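Local coordinates for fructooligosaccharide ABC transporter substrate-binding protein FusA (Streptococcus pneumoniae, PDB 5G5Y) that binds short- and long-chain fructooligosaccharides, preferring tetrasaccharides and larger, as the solute-binding subunit of the FusABC-MsmK importer, at residues M138-K143 against G265-W270; H260-G265 against N279-V284. All blocks are in the same frame, centred on the assembly; numbering follows the deposited sequence.

Contact 1 (M138-K143 against G265-W270)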
loop_
_atom_site.group_PDB
_atom_site.type_symbol
_atom_site.label_atom_id
_atom_site.label_comp_id
_atom_site.label_asym_id
_atom_site.label_seq_id
_atom_site.Cartn_x
_atom_site.Cartn_y
_atom_site.Cartn_z
ATOM N N MET A 138 -4.517 10.377 -5.199
ATOM C CA MET A 138 -4.987 11.724 -4.873
ATOM C C MET A 138 -4.990 12.582 -6.141
ATOM O O MET A 138 -4.112 12.419 -6.998
ATOM C CB MET A 138 -4.093 12.391 -3.820
ATOM C CG MET A 138 -4.118 11.720 -2.491
ATOM S SD MET A 138 -3.070 12.434 -1.206
ATOM C CE MET A 138 -3.539 14.153 -1.190
ATOM N N ALA A 139 -5.994 13.459 -6.247
ATOM C CA ALA A 139 -6.104 14.418 -7.366
ATOM C C ALA A 139 -5.463 15.737 -6.926
ATOM O O ALA A 139 -5.664 16.168 -5.778
ATOM C CB ALA A 139 -7.543 14.621 -7.757
ATOM N N TRP A 140 -4.687 16.322 -7.827
ATOM C CA TRP A 140 -3.948 17.548 -7.584
ATOM C C TRP A 140 -4.302 18.535 -8.681
ATOM O O TRP A 140 -4.522 18.132 -9.845
ATOM C CB TRP A 140 -2.454 17.247 -7.638
ATOM C CG TRP A 140 -2.035 16.158 -6.718
ATOM C CD1 TRP A 140 -1.962 14.836 -7.004
ATOM C CD2 TRP A 140 -1.609 16.301 -5.362
ATOM N NE1 TRP A 140 -1.550 14.146 -5.905
ATOM C CE2 TRP A 140 -1.309 15.018 -4.890
ATOM C CE3 TRP A 140 -1.470 17.389 -4.503
ATOM C CZ2 TRP A 140 -0.866 14.774 -3.585
ATOM C CZ3 TRP A 140 -1.006 17.147 -3.186
ATOM C CH2 TRP A 140 -0.723 15.864 -2.754
ATOM N N ILE A 141 -4.360 19.819 -8.331
ATOM C CA ILE A 141 -4.767 20.845 -9.287
ATOM C C ILE A 141 -3.749 22.006 -9.300
ATOM O O ILE A 141 -3.180 22.330 -8.255
ATOM C CB ILE A 141 -6.193 21.336 -8.997
ATOM C CG1 ILE A 141 -6.707 22.296 -10.087
ATOM C CG2 ILE A 141 -6.318 21.941 -7.614
ATOM C CD1 ILE A 141 -8.193 22.545 -10.007
ATOM N N ASN A 142 -3.584 22.620 -10.477
ATOM C CA ASN A 142 -2.719 23.785 -10.648
ATOM C C ASN A 142 -3.345 25.090 -10.136
ATOM O O ASN A 142 -4.174 25.740 -10.796
ATOM C CB ASN A 142 -2.236 23.904 -12.111
ATOM C CG ASN A 142 -1.040 24.850 -12.227
ATOM O OD1 ASN A 142 -1.036 25.873 -11.575
ATOM N ND2 ASN A 142 -0.038 24.494 -13.000
ATOM N N LYS A 143 -2.969 25.446 -8.910
ATOM C CA LYS A 143 -3.427 26.679 -8.270
ATOM C C LYS A 143 -2.883 27.977 -8.906
ATOM O O LYS A 143 -3.551 28.979 -8.804
ATOM C CB LYS A 143 -3.062 26.693 -6.767
ATOM C CG LYS A 143 -3.983 25.866 -5.877
ATOM C CD LYS A 143 -3.988 26.341 -4.416
ATOM C CE LYS A 143 -2.617 26.798 -3.896
ATOM N NZ LYS A 143 -2.513 26.841 -2.403
ATOM N N GLY A 265 -3.239 20.398 -15.716
ATOM C CA GLY A 265 -4.199 21.156 -14.951
ATOM C C GLY A 265 -4.602 20.406 -13.686
ATOM O O GLY A 265 -4.523 20.945 -12.578
ATOM N N VAL A 266 -5.099 19.187 -13.887
ATOM C CA VAL A 266 -5.508 18.280 -12.814
ATOM C C VAL A 266 -4.843 16.973 -13.152
ATOM O O VAL A 266 -4.888 16.543 -14.299
ATOM C CB VAL A 266 -7.047 18.116 -12.717
ATOM C CG1 VAL A 266 -7.446 16.990 -11.743
ATOM C CG2 VAL A 266 -7.702 19.439 -12.327
ATOM N N TYR A 267 -4.185 16.341 -12.179
ATOM C CA TYR A 267 -3.594 15.031 -12.396
ATOM C C TYR A 267 -3.643 14.225 -11.089
ATOM O O TYR A 267 -4.006 14.755 -10.051
ATOM C CB TYR A 267 -2.150 15.111 -12.951
ATOM C CG TYR A 267 -1.109 15.493 -11.917
ATOM C CD1 TYR A 267 -0.968 16.811 -11.474
ATOM C CD2 TYR A 267 -0.326 14.526 -11.332
ATOM C CE1 TYR A 267 -0.003 17.153 -10.512
ATOM C CE2 TYR A 267 0.617 14.838 -10.356
ATOM C CZ TYR A 267 0.778 16.139 -9.937
ATOM O OH TYR A 267 1.734 16.378 -8.971
ATOM N N PHE A 268 -3.319 12.944 -11.189
ATOM C CA PHE A 268 -3.378 12.010 -10.049
ATOM C C PHE A 268 -2.007 11.421 -9.738
ATOM O O PHE A 268 -1.288 11.003 -10.634
ATOM C CB PHE A 268 -4.377 10.862 -10.335
ATOM C CG PHE A 268 -5.751 11.339 -10.639
ATOM C CD1 PHE A 268 -6.053 11.840 -11.887
ATOM C CD2 PHE A 268 -6.757 11.310 -9.666
ATOM C CE1 PHE A 268 -7.320 12.323 -12.177
ATOM C CE2 PHE A 268 -8.021 11.790 -9.948
ATOM C CZ PHE A 268 -8.312 12.288 -11.213
ATOM N N THR A 269 -1.691 11.306 -8.458
ATOM C CA THR A 269 -0.498 10.606 -7.991
ATOM C C THR A 269 -0.537 10.456 -6.490
ATOM O O THR A 269 -1.399 11.012 -5.831
ATOM C CB THR A 269 0.833 11.310 -8.446
ATOM O OG1 THR A 269 1.904 10.384 -8.303
ATOM C CG2 THR A 269 1.071 12.564 -7.697
ATOM N N TRP A 270 0.370 9.662 -5.954
ATOM C CA TRP A 270 0.475 9.507 -4.507
ATOM C C TRP A 270 0.892 10.783 -3.808
ATOM O O TRP A 270 0.260 11.225 -2.838
ATOM C CB TRP A 270 1.423 8.387 -4.191
ATOM C CG TRP A 270 1.647 8.089 -2.732
ATOM C CD1 TRP A 270 2.619 8.623 -1.945
ATOM C CD2 TRP A 270 0.935 7.145 -1.913
ATOM N NE1 TRP A 270 2.556 8.086 -0.672
ATOM C CE2 TRP A 270 1.535 7.176 -0.626
ATOM C CE3 TRP A 270 -0.142 6.299 -2.131
ATOM C CZ2 TRP A 270 1.098 6.384 0.417
ATOM C CZ3 TRP A 270 -0.582 5.490 -1.089
ATOM C CH2 TRP A 270 0.033 5.545 0.184
#
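Trp140 turns its CG anti to its own carbonyl carbon (chi1 -55°), which lays the indole along strand 264-269 with its pyrrole side toward Thr269. NE1 donates to Thr269 O at 3.1 Å, a nearly straight bond (174°) that lies in the indole plane but reaches the acceptor from above its carbonyl plane. Thr269 CG2 sits 3.5 Å from the same NE1, while Thr269 OG1 bonds to Glu192. Tyr267 sets CG between N and the carbonyl carbon (chi1 76°), which brings a face of its ring under Trp140 CB, off-centre, with CB 3.8 Å from Tyr267 CE1. This is a CH-pi contact; the five-membered ring of Trp140 and the Tyr267 ring are near parallel but slid apart, centroids 5.2 Å apart. On the other face of the sheet, Ala139 CB meets Phe268 CE2 at 3.6 Å and Ile141 CG1 meets Val266 CG2 at 3.8 Å. Backbone bonds fix the register: Trp140 N lies 2.8 Å from Tyr267 O, and Asn142 N donates to Gly265 O. The ladder is that of an antiparallel pair, the two inner strands of a four-stranded mixed sheet, and it leads on to Trp270, a residue of the substrate site.

Contact 2 (H260-G265 against N279-V284). With ZN (zinc ion), chain G.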
loop_
_atom_site.group_PDB
_atom_site.type_symbol
_atom_site.label_atom_id
_atom_site.label_comp_id
_atom_site.label_asym_id
_atom_site.label_seq_id
_atom_site.Cartn_x
_atom_site.Cartn_y
_atom_site.Cartn_z
ATOM N N HIS A 260 6.863 17.512 -14.588
ATOM C CA HIS A 260 8.061 18.333 -14.285
ATOM C C HIS A 260 7.990 19.701 -14.987
ATOM O O HIS A 260 8.341 20.728 -14.400
ATOM C CB HIS A 260 9.325 17.562 -14.709
ATOM C CG HIS A 260 10.612 18.280 -14.422
ATOM N ND1 HIS A 260 11.701 18.207 -15.262
ATOM C CD2 HIS A 260 10.987 19.074 -13.389
ATOM C CE1 HIS A 260 12.692 18.919 -14.757
ATOM N NE2 HIS A 260 12.281 19.467 -13.629
ATOM N N ASP A 261 7.437 19.717 -16.205
ATOM C CA ASP A 261 7.221 20.957 -16.962
ATOM C C ASP A 261 5.892 21.648 -16.689
ATOM O O ASP A 261 5.543 22.599 -17.379
ATOM C CB ASP A 261 7.415 20.694 -18.465
ATOM C CG ASP A 261 8.797 20.136 -18.785
ATOM O OD1 ASP A 261 9.767 20.498 -18.077
ATOM O OD2 ASP A 261 8.935 19.309 -19.723
ATOM N N GLN A 262 5.169 21.194 -15.658
ATOM C CA GLN A 262 3.923 21.794 -15.195
ATOM C C GLN A 262 2.882 21.974 -16.298
ATOM O O GLN A 262 2.243 23.020 -16.410
ATOM C CB GLN A 262 4.199 23.095 -14.429
ATOM C CG GLN A 262 5.238 22.905 -13.310
ATOM C CD GLN A 262 5.181 23.947 -12.205
ATOM O OE1 GLN A 262 4.363 24.855 -12.226
ATOM N NE2 GLN A 262 6.068 23.808 -11.221
ATOM N N LYS A 263 2.718 20.939 -17.100
ATOM C CA LYS A 263 1.751 20.970 -18.211
ATOM C C LYS A 263 0.330 20.547 -17.809
ATOM O O LYS A 263 -0.633 20.738 -18.577
ATOM C CB LYS A 263 2.262 20.097 -19.349
ATOM C CG LYS A 263 3.533 20.625 -20.027
ATOM C CD LYS A 263 3.230 21.833 -20.916
ATOM C CE LYS A 263 4.484 22.520 -21.456
ATOM N NZ LYS A 263 5.443 21.550 -22.049
ATOM N N PHE A 264 0.191 20.006 -16.596
ATOM C CA PHE A 264 -1.065 19.409 -16.160
ATOM C C PHE A 264 -1.938 20.417 -15.418
ATOM O O PHE A 264 -1.446 21.212 -14.605
ATOM C CB PHE A 264 -0.808 18.218 -15.236
ATOM C CG PHE A 264 -0.135 17.035 -15.870
ATOM C CD1 PHE A 264 -0.343 16.664 -17.192
ATOM C CD2 PHE A 264 0.665 16.215 -15.075
ATOM C CE1 PHE A 264 0.231 15.525 -17.695
ATOM C CE2 PHE A 264 1.251 15.081 -15.579
ATOM C CZ PHE A 264 1.038 14.729 -16.897
ATOM N N GLY A 265 -3.239 20.398 -15.716
ATOM C CA GLY A 265 -4.199 21.156 -14.951
ATOM C C GLY A 265 -4.602 20.406 -13.686
ATOM O O GLY A 265 -4.523 20.945 -12.578
ATOM N N ASN A 279 6.723 22.347 -4.637
ATOM C CA ASN A 279 6.363 23.741 -4.844
ATOM C C ASN A 279 4.880 23.951 -4.535
ATOM O O ASN A 279 4.125 22.989 -4.312
ATOM C CB ASN A 279 6.669 24.143 -6.289
ATOM C CG ASN A 279 5.975 23.235 -7.293
ATOM O OD1 ASN A 279 4.752 23.163 -7.313
ATOM N ND2 ASN A 279 6.747 22.514 -8.093
ATOM N N GLU A 280 4.460 25.208 -4.559
ATOM C CA GLU A 280 3.113 25.575 -4.225
ATOM C C GLU A 280 2.220 25.791 -5.464
ATOM O O GLU A 280 1.084 26.179 -5.321
ATOM C CB GLU A 280 3.140 26.829 -3.348
ATOM C CG GLU A 280 4.044 26.728 -2.112
ATOM C CD GLU A 280 3.719 25.551 -1.189
ATOM O OE1 GLU A 280 2.516 25.230 -1.007
ATOM O OE2 GLU A 280 4.674 24.951 -0.633
ATOM N N SER A 281 2.720 25.519 -6.661
ATOM C CA SER A 281 1.886 25.665 -7.869
ATOM C C SER A 281 0.715 24.662 -7.903
ATOM O O SER A 281 -0.313 24.977 -8.499
ATOM C CB SER A 281 2.722 25.481 -9.138
ATOM O OG SER A 281 3.803 26.395 -9.150
ATOM N N TYR A 282 0.897 23.485 -7.263
ATOM C CA TYR A 282 -0.128 22.430 -7.182
ATOM C C TYR A 282 -0.561 22.178 -5.739
ATOM O O TYR A 282 0.262 22.264 -4.789
ATOM C CB TYR A 282 0.405 21.135 -7.791
ATOM C CG TYR A 282 0.517 21.209 -9.274
ATOM C CD1 TYR A 282 1.671 21.701 -9.877
ATOM C CD2 TYR A 282 -0.542 20.807 -10.096
ATOM C CE1 TYR A 282 1.766 21.794 -11.258
ATOM C CE2 TYR A 282 -0.445 20.870 -11.483
ATOM C CZ TYR A 282 0.713 21.376 -12.060
ATOM O OH TYR A 282 0.827 21.470 -13.446
ATOM N N ASP A 283 -1.858 21.892 -5.574
ATOM C CA ASP A 283 -2.398 21.547 -4.271
ATOM C C ASP A 283 -3.497 20.493 -4.455
ATOM O O ASP A 283 -3.848 20.160 -5.581
ATOM C CB ASP A 283 -2.986 22.790 -3.604
ATOM C CG ASP A 283 -2.882 22.754 -2.083
ATOM O OD1 ASP A 283 -2.658 21.679 -1.486
ATOM O OD2 ASP A 283 -3.042 23.822 -1.479
ATOM N N VAL A 284 -4.020 20.003 -3.337
ATOM C CA VAL A 284 -5.068 18.985 -3.309
ATOM C C VAL A 284 -6.367 19.529 -3.910
ATOM O O VAL A 284 -6.820 20.629 -3.572
ATOM C CB VAL A 284 -5.369 18.488 -1.884
ATOM C CG1 VAL A 284 -6.372 17.346 -1.938
ATOM C CG2 VAL A 284 -4.104 18.045 -1.145
HETATM ZN ZN ZN G . 10.970 18.977 -17.645
HETATM O O HOH W 1 10.658 16.793 -18.454
#
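Gln262 reaches from the end of helix 252-260 toward Tyr282 and Ser281. Its CB lies 3.9 Å from Tyr282 OH; with CG anti to the carbonyl carbon (chi1 -52°) and the chain extended beyond, CG and CD pass along the CE1 side of that ring, the amide plane standing 75° from it, and the amide arrives at Ser281 and Asn279. At the tip OE1 comes within 3.5 Å of Ser281 OG, whose hydrogen-bond partner is Asp144, while NE2 is 3.5 Å from Asn279 ND2; two donors face each other there, so that approach is no bond. Asn279 ND2 instead donates to Thr276 O, and Asn279 OD1 accepts from Ser281 N in an Asx turn. The polar link across the contact is Tyr282 OH to Phe264 O at 2.6 Å, with the donor in the carbonyl plane on a lone pair of Phe264 O and that oxygen at the ring's edge. A zinc ion is bound by Asp261 OD1 at 2.0 Å, by His260 ND1 at a longer 2.6 Å and by a water. Gln262, with positive phi, is the C-prime residue of a Schellman motif ending helix 252-260. The chain then enters strand 264-269, and Tyr282, opening edge strand 282-284, spans to it past Asn142 of the intervening strand 138-142, its ring edge-to-face with Tyr267.

Contact 1 is core: ten of its eleven touching residues are buried, and it covers 492 Å² against 237 Å² for contact 2, which is only partly buried and lies farther from the centre of the chain. Both use strand 264-269 and share Gly265. Strand 138-142 pairs with 264-269 on one flank and with 282-284 on the other, so contact 2 bridges two strands that are not neighbours in the sheet. Ladder bonds and aromatic or aliphatic packing carry the first; contact 2 rests on one phenol-to-carbonyl hydrogen bond, with the Gln262 side chain lying by van der Waals contact against Tyr282, Ser281 and Asn279. They meet where Ile141 N lies 2.8 Å from Asp283 O, a probable hydrogen bond.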